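Local coordinates for T-cell surface glycoprotein YE1/48 (Mus musculus, PDB 1QO3) that serves as an inhibitory receptor on natural killer cells, recognising H-2d class I molecules and so preventing lysis of the cells that bear them, at residues C[53-56]-C[57-60]. The protein carries 1 engineered substitution. Numbering follows the deposited sequence.
Sequences DDED and ELKF
Asp54 and Glu57 meet at the start of helix 55-64, the second helix of this C-type lectin-like domain, where Asp54 is the N-cap. The N-H of Glu57 reaches OD1 of Asp54 nearly along that oxygen's C-O axis, N to OD1 2.7 Å. With chi1 at 52°, CG sits between the backbone N and the carbonyl carbon, which turns OD1 of the short side chain toward this N-H. Aspartate suits the place: one methylene reaches an N-H at the helix start, and its negative charge would be favoured by the helix dipole at this end.

Glu57 returns a bond to the residue before the cap: its OE1 takes the backbone N-H of Asp53 at 2.7 Å and a nearly straight 166°. CG anti to the backbone N and an extended chain carry the glutamate carboxylate back past the N-cap.

The i to i+4 main-chain bonds of the helix begin with Leu58 N to Asp54 O (3.2 Å). Phe60 suits an aromatic site, stacking on Tyr21 and meeting Tyr17 of the second subunit edge-to-face.

Among the charges, Asp53 OD2 lies 3.4 Å from Glu57 OE1, carboxylate planes 44° apart. Lys24 bridges to both residues, Arg131 also pairs with Asp53, and Tyr26 bonds to Glu57. The buried glutamate thus has partners for both oxygens, and these neighbours would offset the like-charge repulsion, probably keeping both acids ionised while the helix start is tied to the strands bearing Lys24 and Arg131.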
ATOM      1  N   ASP C  53     -18.843  -7.692 -18.683  1.00 21.41           N
ATOM      2  CA  ASP C  53     -19.726  -6.617 -19.125  1.00 22.44           C
ATOM      3  C   ASP C  53     -19.153  -5.218 -19.342  1.00 22.73           C
ATOM      4  O   ASP C  53     -19.715  -4.438 -20.115  1.00 23.81           O
ATOM      5  CB  ASP C  53     -20.929  -6.530 -18.178  1.00 21.40           C
ATOM      6  CG  ASP C  53     -21.583  -7.885 -17.943  1.00 24.36           C
ATOM      7  OD1 ASP C  53     -21.812  -8.625 -18.923  1.00 26.40           O
ATOM      8  OD2 ASP C  53     -21.871  -8.215 -16.775  1.00 26.11           O
ATOM      9  N   ASP C  54     -18.059  -4.885 -18.668  1.00 22.32           N
ATOM     10  CA  ASP C  54     -17.457  -3.565 -18.833  1.00 23.08           C
ATOM     11  C   ASP C  54     -16.012  -3.494 -18.341  1.00 22.72           C
ATOM     12  O   ASP C  54     -15.498  -4.445 -17.755  1.00 22.38           O
ATOM     13  CB  ASP C  54     -18.312  -2.495 -18.126  1.00 23.29           C
ATOM     14  CG  ASP C  54     -18.613  -2.837 -16.672  1.00 24.64           C
ATOM     15  OD1 ASP C  54     -17.668  -3.045 -15.875  1.00 25.08           O
ATOM     16  OD2 ASP C  54     -19.811  -2.887 -16.320  1.00 27.11           O
ATOM     17  N   GLU C  55     -15.362  -2.363 -18.595  1.00 24.12           N
ATOM     18  CA  GLU C  55     -13.979  -2.154 -18.182  1.00 24.62           C
ATOM     19  C   GLU C  55     -13.831  -2.258 -16.663  1.00 22.75           C
ATOM     20  O   GLU C  55     -12.857  -2.830 -16.171  1.00 22.36           O
ATOM     21  CB  GLU C  55     -13.481  -0.782 -18.659  1.00 27.55           C
ATOM     22  CG  GLU C  55     -13.307  -0.660 -20.174  1.00 36.28           C
ATOM     23  CD  GLU C  55     -12.009  -1.284 -20.697  1.00 41.16           C
ATOM     24  OE1 GLU C  55     -11.136  -1.658 -19.876  1.00 41.72           O
ATOM     25  OE2 GLU C  55     -11.861  -1.391 -21.940  1.00 42.61           O
ATOM     26  N   ASP C  56     -14.789  -1.703 -15.924  1.00 20.71           N
ATOM     27  CA  ASP C  56     -14.733  -1.755 -14.462  1.00 20.95           C
ATOM     28  C   ASP C  56     -14.712  -3.195 -13.936  1.00 21.07           C
ATOM     29  O   ASP C  56     -13.920  -3.529 -13.049  1.00 20.97           O
ATOM     30  CB  ASP C  56     -15.919  -1.017 -13.837  1.00 21.58           C
ATOM     31  CG  ASP C  56     -15.909   0.484 -14.124  1.00 25.74           C
ATOM     32  OD1 ASP C  56     -14.816   1.074 -14.296  1.00 25.70           O
ATOM     33  OD2 ASP C  56     -17.006   1.077 -14.153  1.00 27.44           O
ATOM     34  N   GLU C  57     -15.580  -4.046 -14.475  1.00 19.41           N
ATOM     35  CA  GLU C  57     -15.624  -5.430 -14.026  1.00 19.59           C
ATOM     36  C   GLU C  57     -14.289  -6.110 -14.331  1.00 18.88           C
ATOM     37  O   GLU C  57     -13.762  -6.845 -13.500  1.00 19.42           O
ATOM     38  CB  GLU C  57     -16.789  -6.186 -14.694  1.00 18.73           C
ATOM     39  CG  GLU C  57     -16.795  -7.684 -14.390  1.00 20.32           C
ATOM     40  CD  GLU C  57     -17.980  -8.428 -14.990  1.00 20.06           C
ATOM     41  OE1 GLU C  57     -18.544  -7.966 -16.004  1.00 20.50           O
ATOM     42  OE2 GLU C  57     -18.334  -9.490 -14.448  1.00 21.84           O
ATOM     43  N   LEU C  58     -13.740  -5.858 -15.518  1.00 17.89           N
ATOM     44  CA  LEU C  58     -12.457  -6.447 -15.901  1.00 18.21           C
ATOM     45  C   LEU C  58     -11.357  -6.011 -14.936  1.00 19.05           C
ATOM     46  O   LEU C  58     -10.525  -6.820 -14.503  1.00 19.04           O
ATOM     47  CB  LEU C  58     -12.074  -6.013 -17.317  1.00 17.41           C
ATOM     48  CG  LEU C  58     -10.664  -6.433 -17.753  1.00 18.10           C
ATOM     49  CD1 LEU C  58     -10.543  -7.952 -17.671  1.00 13.40           C
ATOM     50  CD2 LEU C  58     -10.376  -5.937 -19.176  1.00 14.09           C
ATOM     51  N   LYS C  59     -11.376  -4.723 -14.611  1.00 17.38           N
ATOM     52  CA  LYS C  59     -10.411  -4.100 -13.709  1.00 18.29           C
ATOM     53  C   LYS C  59     -10.416  -4.799 -12.350  1.00 16.95           C
ATOM     54  O   LYS C  59      -9.369  -5.215 -11.846  1.00 15.78           O
ATOM     55  CB  LYS C  59     -10.778  -2.626 -13.536  1.00 21.16           C
ATOM     56  CG  LYS C  59      -9.615  -1.686 -13.299  1.00 28.68           C
ATOM     57  CD  LYS C  59     -10.083  -0.240 -13.471  1.00 31.90           C
ATOM     58  CE  LYS C  59      -8.936   0.740 -13.346  1.00 36.15           C
ATOM     59  NZ  LYS C  59      -9.371   2.155 -13.551  1.00 37.16           N
ATOM     60  N   PHE C  60     -11.597  -4.934 -11.757  1.00 11.45           N
ATOM     61  CA  PHE C  60     -11.674  -5.587 -10.472  1.00 12.09           C
ATOM     62  C   PHE C  60     -11.230  -7.042 -10.542  1.00 12.22           C
ATOM     63  O   PHE C  60     -10.439  -7.488  -9.713  1.00 10.15           O
ATOM     64  CB  PHE C  60     -13.086  -5.556  -9.902  1.00 12.63           C
ATOM     65  CG  PHE C  60     -13.241  -6.438  -8.710  1.00 13.81           C
ATOM     66  CD1 PHE C  60     -12.724  -6.052  -7.477  1.00 14.26           C
ATOM     67  CD2 PHE C  60     -13.769  -7.717  -8.846  1.00 13.02           C
ATOM     68  CE1 PHE C  60     -12.720  -6.935  -6.397  1.00 13.95           C
ATOM     69  CE2 PHE C  60     -13.770  -8.603  -7.777  1.00 11.07           C
ATOM     70  CZ  PHE C  60     -13.244  -8.213  -6.552  1.00 13.15           C
TER